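Local coordinates for vestitone reductase (Medicago sativa, PDB 2P4H), which catalyses the stereospecific, NADPH-dependent reduction of (3R)-vestitone to its 4-hydroxyisoflavan, the penultimate step in making the defence compound medicarpin, at residues Tyr122-Ser127 / Leu166-Val171; Ile78-Ser83 / Lys118-Thr123. One frame throughout, in Å; residues are numbered along the deposited sequence.

Contact 1 of 2, residues Tyr122-Ser127 / Leu166-Val171; sequences YTSSGS and LAEKAV
Tyr122 and Ser124, two residues apart on one strand of the Rossmann-type sheet, both meet helix 158-177, which packs on the face of the sheet that carries them and runs roughly antiparallel to the strand: the short axes make 142° and approach to 8.9 Å. The Tyr122 ring carries the apolar half. Val171 CG2 stands over the middle of one ring face, 3.9 Å from the centroid and 8° off the normal, a CH-pi contact. With CG trans to the backbone N, the ring extends from the strand to the helix, and its far end comes up to Ala167, whose CB is 3.3 Å from Tyr122 OH. Tyr122 CE2 lies 4.1 Å from Glu168 CA on the helix backbone. The polar half is a single bond next to this ring. Glu168, extended beyond CG, reaches from the helix to Ser124, where OE1 accepts from the hydroxyl. The other oxygen, OE2, is held by a salt bridge to Arg246 and a hydrogen bond from Thr184, so the buried carboxylate is gripped at both oxygens, and Arg246 probably offsets its charge. Ser124 OG lies 2.6 Å from Glu168 OE1 and approaches it from above the carboxylate plane, 58° out of it.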
ATOM      1  N   TYR A 122      -8.692  -3.704  -3.042  1.00 10.70           N
ATOM      2  CA  TYR A 122      -8.563  -2.919  -1.824  1.00 10.66           C
ATOM      3  C   TYR A 122      -7.161  -3.008  -1.250  1.00 10.65           C
ATOM      4  O   TYR A 122      -6.611  -4.098  -1.093  1.00 10.69           O
ATOM      5  CB  TYR A 122      -9.560  -3.415  -0.776  1.00 12.68           C
ATOM      6  CG  TYR A 122      -9.548  -2.593   0.488  1.00 13.68           C
ATOM      7  CD1 TYR A 122     -10.060  -1.296   0.491  1.00 15.42           C
ATOM      8  CD2 TYR A 122      -8.994  -3.089   1.669  1.00 15.83           C
ATOM      9  CE1 TYR A 122     -10.022  -0.508   1.632  1.00 17.62           C
ATOM     10  CE2 TYR A 122      -8.951  -2.300   2.825  1.00 16.48           C
ATOM     11  CZ  TYR A 122      -9.468  -1.010   2.790  1.00 18.25           C
ATOM     12  OH  TYR A 122      -9.424  -0.208   3.909  1.00 22.39           O
ATOM     13  N   THR A 123      -6.597  -1.852  -0.930  1.00 11.23           N
ATOM     14  CA  THR A 123      -5.266  -1.771  -0.353  1.00 12.13           C
ATOM     15  C   THR A 123      -5.316  -2.016   1.150  1.00 12.23           C
ATOM     16  O   THR A 123      -5.918  -1.228   1.880  1.00 14.35           O
ATOM     17  CB  THR A 123      -4.652  -0.370  -0.597  1.00 14.39           C
ATOM     18  OG1 THR A 123      -4.372  -0.205  -1.994  1.00 17.46           O
ATOM     19  CG2 THR A 123      -3.372  -0.192   0.201  1.00 16.04           C
ATOM     20  N   SER A 124      -4.714  -3.110   1.613  1.00 11.56           N
ATOM     21  CA  SER A 124      -4.673  -3.374   3.045  1.00 11.53           C
ATOM     22  C   SER A 124      -3.251  -3.157   3.551  1.00 12.61           C
ATOM     23  O   SER A 124      -2.420  -2.584   2.841  1.00 13.21           O
ATOM     24  CB  SER A 124      -5.169  -4.781   3.387  1.00 11.82           C
ATOM     25  OG  SER A 124      -5.403  -4.874   4.787  1.00 12.96           O
ATOM     26  N   SER A 125      -2.960  -3.647   4.752  1.00 12.48           N
ATOM     27  CA  SER A 125      -1.673  -3.397   5.384  1.00 12.94           C
ATOM     28  C   SER A 125      -1.172  -4.536   6.260  1.00 12.76           C
ATOM     29  O   SER A 125      -1.958  -5.347   6.741  1.00 12.41           O
ATOM     30  CB  SER A 125      -1.824  -2.130   6.234  1.00 14.46           C
ATOM     31  OG  SER A 125      -0.861  -2.041   7.262  1.00 15.35           O
ATOM     32  N   GLY A 126       0.142  -4.583   6.471  1.00 12.96           N
ATOM     33  CA  GLY A 126       0.717  -5.602   7.327  1.00 13.22           C
ATOM     34  C   GLY A 126       0.196  -5.449   8.746  1.00 12.50           C
ATOM     35  O   GLY A 126       0.232  -6.392   9.535  1.00 13.36           O
ATOM     36  N   SER A 127      -0.299  -4.258   9.077  1.00 12.95           N
ATOM     37  CA  SER A 127      -0.835  -4.021  10.414  1.00 14.15           C
ATOM     38  C   SER A 127      -2.121  -4.818  10.627  1.00 13.90           C
ATOM     39  O   SER A 127      -2.548  -5.024  11.763  1.00 13.93           O
ATOM     40  CB  SER A 127      -1.115  -2.532  10.625  1.00 15.31           C
ATOM     41  OG  SER A 127      -2.102  -2.071   9.725  1.00 22.41           O
ATOM     42  N   LEU A 166     -10.294  -3.896  10.763  1.00 14.57           N
ATOM     43  CA  LEU A 166     -11.743  -3.811  10.626  1.00 15.16           C
ATOM     44  C   LEU A 166     -12.151  -3.480   9.195  1.00 13.54           C
ATOM     45  O   LEU A 166     -13.121  -4.033   8.677  1.00 13.90           O
ATOM     46  CB  LEU A 166     -12.304  -2.748  11.574  1.00 17.04           C
ATOM     47  CG  LEU A 166     -12.158  -3.047  13.068  1.00 19.75           C
ATOM     48  CD1 LEU A 166     -12.766  -1.909  13.874  1.00 22.02           C
ATOM     49  CD2 LEU A 166     -12.846  -4.360  13.402  1.00 20.31           C
ATOM     50  N   ALA A 167     -11.408  -2.582   8.557  1.00 13.05           N
ATOM     51  CA  ALA A 167     -11.726  -2.192   7.190  1.00 12.75           C
ATOM     52  C   ALA A 167     -11.594  -3.352   6.212  1.00 12.59           C
ATOM     53  O   ALA A 167     -12.490  -3.591   5.405  1.00 11.71           O
ATOM     54  CB  ALA A 167     -10.838  -1.042   6.750  1.00 13.63           C
ATOM     55  N   GLU A 168     -10.485  -4.082   6.282  1.00 11.68           N
ATOM     56  CA  GLU A 168     -10.299  -5.190   5.356  1.00 11.36           C
ATOM     57  C   GLU A 168     -11.348  -6.275   5.562  1.00 12.54           C
ATOM     58  O   GLU A 168     -11.869  -6.836   4.595  1.00 12.05           O
ATOM     59  CB  GLU A 168      -8.903  -5.809   5.481  1.00 10.86           C
ATOM     60  CG  GLU A 168      -8.559  -6.649   4.247  1.00 10.90           C
ATOM     61  CD  GLU A 168      -7.324  -7.515   4.401  1.00 11.14           C
ATOM     62  OE1 GLU A 168      -6.483  -7.235   5.280  1.00 11.89           O
ATOM     63  OE2 GLU A 168      -7.194  -8.474   3.613  1.00 13.02           O
ATOM     64  N   LYS A 169     -11.662  -6.571   6.819  1.00 12.47           N
ATOM     65  CA  LYS A 169     -12.669  -7.582   7.100  1.00 13.88           C
ATOM     66  C   LYS A 169     -14.014  -7.160   6.523  1.00 13.23           C
ATOM     67  O   LYS A 169     -14.728  -7.977   5.945  1.00 13.40           O
ATOM     68  CB  LYS A 169     -12.803  -7.814   8.608  1.00 15.44           C
ATOM     69  CG  LYS A 169     -11.631  -8.557   9.218  1.00 18.68           C
ATOM     70  CD  LYS A 169     -11.921  -8.964  10.653  1.00 21.09           C
ATOM     71  CE  LYS A 169     -10.816  -9.850  11.213  1.00 22.39           C
ATOM     72  NZ  LYS A 169     -11.152 -10.334  12.583  1.00 27.07           N
ATOM     73  N   ALA A 170     -14.352  -5.884   6.669  1.00 12.54           N
ATOM     74  CA  ALA A 170     -15.624  -5.381   6.161  1.00 13.41           C
ATOM     75  C   ALA A 170     -15.691  -5.499   4.640  1.00 13.74           C
ATOM     76  O   ALA A 170     -16.720  -5.884   4.081  1.00 13.32           O
ATOM     77  CB  ALA A 170     -15.821  -3.932   6.590  1.00 14.64           C
ATOM     78  N   VAL A 171     -14.591  -5.172   3.975  1.00 12.13           N
ATOM     79  CA  VAL A 171     -14.529  -5.248   2.520  1.00 13.15           C
ATOM     80  C   VAL A 171     -14.712  -6.684   2.024  1.00 12.72           C
ATOM     81  O   VAL A 171     -15.496  -6.942   1.109  1.00 13.40           O
ATOM     82  CB  VAL A 171     -13.178  -4.685   2.005  1.00 12.39           C
ATOM     83  CG1 VAL A 171     -12.974  -5.041   0.539  1.00 14.83           C
ATOM     84  CG2 VAL A 171     -13.157  -3.171   2.178  1.00 14.40           C
TER

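Contact 2 of 2, residues Ile78-Ser83 / Lys118-Thr123; sequences IFHTAS and KRFIYT
Ile78 and Phe120 pair in register on neighbouring parallel strands of the Rossmann-type sheet, 77-80 and 119-125, whose short axes lie 4.8 Å apart at 14°. Four backbone hydrogen bonds zip the tight part, from Ile78 N to Arg119 O through to Thr123 N on His80 O; the straightest, Ile121 N to Ile78 O, is 2.8 Å with an N-H...O angle of 172°. On the face carrying Ile78, His80 and Tyr122, the Phe120 ring bridges two residues of the other strand: Phe120 CE2 meets Ile78 CG2 at 3.7 Å, while Phe120 CZ reaches His80 CB at 3.7 Å. A chi1 of -179° sets Phe120 CG opposite its N and sends the ring forward and over toward strand 77-80. Replacing Phe120 with an alanine would probably open a gap between Ile78 and His80 and under Leu108 of helix 95-111. On the other face Phe79 CE1 and Ile121 CD1 touch at 3.6 Å, side by side. Past His80 the pairing loosens: residues 81-83 leave the strand, Thr81 OG1 hydrogen-bonds Thr7 O, and Ser83 OG is hydrogen-bonded to Lys164 NZ. There a water links the two segments, donating to Ala82 O at 3.1 Å and lying 2.9 Å from Tyr122 OH, near the plane of the tyrosine ring.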
ATOM      1  N   ILE A  78     -11.641  -0.924 -10.072  1.00 12.28           N
ATOM      2  CA  ILE A  78     -11.630   0.075  -9.014  1.00 12.11           C
ATOM      3  C   ILE A  78     -10.496  -0.298  -8.070  1.00 11.26           C
ATOM      4  O   ILE A  78     -10.455  -1.420  -7.553  1.00 11.53           O
ATOM      5  CB  ILE A  78     -12.949   0.093  -8.199  1.00 11.36           C
ATOM      6  CG1 ILE A  78     -14.119   0.532  -9.085  1.00 13.08           C
ATOM      7  CG2 ILE A  78     -12.811   1.038  -7.007  1.00 13.45           C
ATOM      8  CD1 ILE A  78     -15.482   0.381  -8.411  1.00 14.54           C
ATOM      9  N   PHE A  79      -9.566   0.631  -7.873  1.00 11.31           N
ATOM     10  CA  PHE A  79      -8.443   0.422  -6.965  1.00 11.33           C
ATOM     11  C   PHE A  79      -8.680   1.375  -5.800  1.00 11.96           C
ATOM     12  O   PHE A  79      -8.463   2.585  -5.916  1.00 11.89           O
ATOM     13  CB  PHE A  79      -7.104   0.755  -7.637  1.00 11.99           C
ATOM     14  CG  PHE A  79      -6.757  -0.126  -8.816  1.00 10.68           C
ATOM     15  CD1 PHE A  79      -7.469  -1.292  -9.086  1.00 11.23           C
ATOM     16  CD2 PHE A  79      -5.689   0.210  -9.646  1.00 12.25           C
ATOM     17  CE1 PHE A  79      -7.123  -2.110 -10.166  1.00 11.78           C
ATOM     18  CE2 PHE A  79      -5.335  -0.599 -10.726  1.00 12.75           C
ATOM     19  CZ  PHE A  79      -6.052  -1.761 -10.986  1.00 12.02           C
ATOM     20  N   HIS A  80      -9.142   0.829  -4.682  1.00 12.02           N
ATOM     21  CA  HIS A  80      -9.431   1.635  -3.507  1.00 12.19           C
ATOM     22  C   HIS A  80      -8.216   1.689  -2.585  1.00 12.74           C
ATOM     23  O   HIS A  80      -7.987   0.774  -1.789  1.00 13.34           O
ATOM     24  CB  HIS A  80     -10.642   1.056  -2.767  1.00 13.19           C
ATOM     25  CG  HIS A  80     -11.191   1.970  -1.720  1.00 12.45           C
ATOM     26  ND1 HIS A  80     -12.047   1.551  -0.725  1.00 15.73           N
ATOM     27  CD2 HIS A  80     -11.009   3.297  -1.526  1.00 11.19           C
ATOM     28  CE1 HIS A  80     -12.366   2.581   0.039  1.00 10.57           C
ATOM     29  NE2 HIS A  80     -11.750   3.652  -0.427  1.00 15.81           N
ATOM     30  N   THR A  81      -7.447   2.772  -2.696  1.00 12.73           N
ATOM     31  CA  THR A  81      -6.230   2.954  -1.901  1.00 15.38           C
ATOM     32  C   THR A  81      -6.381   3.984  -0.784  1.00 18.69           C
ATOM     33  O   THR A  81      -5.478   4.148   0.039  1.00 20.61           O
ATOM     34  CB  THR A  81      -5.045   3.424  -2.779  1.00 14.47           C
ATOM     35  OG1 THR A  81      -5.121   4.845  -2.966  1.00 17.73           O
ATOM     36  CG2 THR A  81      -5.084   2.747  -4.142  1.00 17.86           C
ATOM     37  N   ALA A  82      -7.518   4.672  -0.759  1.00 20.32           N
ATOM     38  CA  ALA A  82      -7.767   5.710   0.237  1.00 23.75           C
ATOM     39  C   ALA A  82      -8.466   5.246   1.510  1.00 25.84           C
ATOM     40  O   ALA A  82      -9.198   4.255   1.516  1.00 26.29           O
ATOM     41  CB  ALA A  82      -8.570   6.840  -0.399  1.00 22.39           C
ATOM     42  N   SER A  83      -8.223   5.986   2.588  1.00 28.97           N
ATOM     43  CA  SER A  83      -8.823   5.723   3.891  1.00 31.54           C
ATOM     44  C   SER A  83      -9.205   7.062   4.519  1.00 33.33           C
ATOM     45  O   SER A  83      -8.616   8.096   4.199  1.00 33.85           O
ATOM     46  CB  SER A  83      -7.843   4.983   4.808  1.00 32.23           C
ATOM     47  OG  SER A  83      -7.857   3.588   4.553  1.00 34.18           O
ATOM     48  N   LYS A 118     -14.805  -5.399 -13.324  1.00 17.27           N
ATOM     49  CA  LYS A 118     -14.469  -6.816 -13.248  1.00 17.74           C
ATOM     50  C   LYS A 118     -13.671  -7.166 -11.995  1.00 17.22           C
ATOM     51  O   LYS A 118     -13.627  -8.326 -11.587  1.00 18.72           O
ATOM     52  CB  LYS A 118     -13.718  -7.266 -14.508  1.00 20.94           C
ATOM     53  CG  LYS A 118     -12.426  -6.532 -14.814  1.00 24.88           C
ATOM     54  CD  LYS A 118     -11.830  -7.057 -16.117  1.00 27.98           C
ATOM     55  CE  LYS A 118     -10.509  -6.388 -16.453  1.00 29.99           C
ATOM     56  NZ  LYS A 118      -9.943  -6.929 -17.720  1.00 32.07           N
ATOM     57  N   ARG A 119     -13.036  -6.171 -11.387  1.00 15.29           N
ATOM     58  CA  ARG A 119     -12.289  -6.411 -10.159  1.00 13.59           C
ATOM     59  C   ARG A 119     -12.201  -5.156  -9.301  1.00 12.85           C
ATOM     60  O   ARG A 119     -11.974  -4.054  -9.806  1.00 12.60           O
ATOM     61  CB  ARG A 119     -10.868  -6.907 -10.450  1.00 14.63           C
ATOM     62  CG  ARG A 119     -10.160  -7.447  -9.205  1.00 15.42           C
ATOM     63  CD  ARG A 119     -10.478  -8.917  -8.949  1.00 15.44           C
ATOM     64  NE  ARG A 119      -9.524  -9.779  -9.644  1.00 15.63           N
ATOM     65  CZ  ARG A 119      -9.425 -11.095  -9.484  1.00 15.21           C
ATOM     66  NH1 ARG A 119     -10.231 -11.740  -8.651  1.00 17.30           N
ATOM     67  NH2 ARG A 119      -8.488 -11.764 -10.139  1.00 16.15           N
ATOM     68  N   PHE A 120     -12.399  -5.344  -8.000  1.00 12.33           N
ATOM     69  CA  PHE A 120     -12.307  -4.276  -7.008  1.00 10.86           C
ATOM     70  C   PHE A 120     -11.103  -4.667  -6.161  1.00 11.58           C
ATOM     71  O   PHE A 120     -11.100  -5.729  -5.538  1.00 12.07           O
ATOM     72  CB  PHE A 120     -13.577  -4.236  -6.146  1.00 11.83           C
ATOM     73  CG  PHE A 120     -13.579  -3.147  -5.106  1.00 10.78           C
ATOM     74  CD1 PHE A 120     -12.846  -3.282  -3.932  1.00 12.49           C
ATOM     75  CD2 PHE A 120     -14.320  -1.982  -5.304  1.00 12.52           C
ATOM     76  CE1 PHE A 120     -12.849  -2.275  -2.968  1.00 12.95           C
ATOM     77  CE2 PHE A 120     -14.330  -0.971  -4.348  1.00 12.83           C
ATOM     78  CZ  PHE A 120     -13.594  -1.115  -3.177  1.00 13.18           C
ATOM     79  N   ILE A 121     -10.075  -3.826  -6.160  1.00 11.00           N
ATOM     80  CA  ILE A 121      -8.870  -4.128  -5.399  1.00 10.95           C
ATOM     81  C   ILE A 121      -8.702  -3.151  -4.249  1.00 10.78           C
ATOM     82  O   ILE A 121      -8.589  -1.936  -4.444  1.00 11.22           O
ATOM     83  CB  ILE A 121      -7.621  -4.099  -6.303  1.00 11.44           C
ATOM     84  CG1 ILE A 121      -7.829  -5.054  -7.481  1.00 12.89           C
ATOM     85  CG2 ILE A 121      -6.392  -4.520  -5.511  1.00 12.95           C
ATOM     86  CD1 ILE A 121      -6.627  -5.190  -8.404  1.00 13.75           C
ATOM     87  N   TYR A 122      -8.692  -3.704  -3.042  1.00 10.70           N
ATOM     88  CA  TYR A 122      -8.563  -2.919  -1.824  1.00 10.66           C
ATOM     89  C   TYR A 122      -7.161  -3.008  -1.250  1.00 10.65           C
ATOM     90  O   TYR A 122      -6.611  -4.098  -1.093  1.00 10.69           O
ATOM     91  CB  TYR A 122      -9.560  -3.415  -0.776  1.00 12.68           C
ATOM     92  CG  TYR A 122      -9.548  -2.593   0.488  1.00 13.68           C
ATOM     93  CD1 TYR A 122     -10.060  -1.296   0.491  1.00 15.42           C
ATOM     94  CD2 TYR A 122      -8.994  -3.089   1.669  1.00 15.83           C
ATOM     95  CE1 TYR A 122     -10.022  -0.508   1.632  1.00 17.62           C
ATOM     96  CE2 TYR A 122      -8.951  -2.300   2.825  1.00 16.48           C
ATOM     97  CZ  TYR A 122      -9.468  -1.010   2.790  1.00 18.25           C
ATOM     98  OH  TYR A 122      -9.424  -0.208   3.909  1.00 22.39           O
ATOM     99  N   THR A 123      -6.597  -1.852  -0.930  1.00 11.23           N
ATOM    100  CA  THR A 123      -5.266  -1.771  -0.353  1.00 12.13           C
ATOM    101  C   THR A 123      -5.316  -2.016   1.150  1.00 12.23           C
ATOM    102  O   THR A 123      -5.918  -1.228   1.880  1.00 14.35           O
ATOM    103  CB  THR A 123      -4.652  -0.370  -0.597  1.00 14.39           C
ATOM    104  OG1 THR A 123      -4.372  -0.205  -1.994  1.00 17.46           O
ATOM    105  CG2 THR A 123      -3.372  -0.192   0.201  1.00 16.04           C
TER
HETATM  106  O   HOH W   1     -10.676   2.384   3.425  1.00 23.76           O

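How the contacts relate
The two contacts, with centres about 11 Å apart, share strand 119-125, and their segments overlap at Tyr122 and Thr123. Along the chain come strand 77-80, helix 95-111, strand 119-125 and then helix 158-177. Contact 2 is made within the parallel sheet, strand to strand; contact 1 is made between the sheet and a helix covering one of its faces. Tyr122 makes side-chain contacts in both. Helix 95-111 packs against the same face, reaching residues of both contacts. On the opposite face, the side chain of Thr123 is about 4 Å from that of Leu13, a predicted NADP(+)-binding residue, consistent with strand 119-125 bordering the cofactor site.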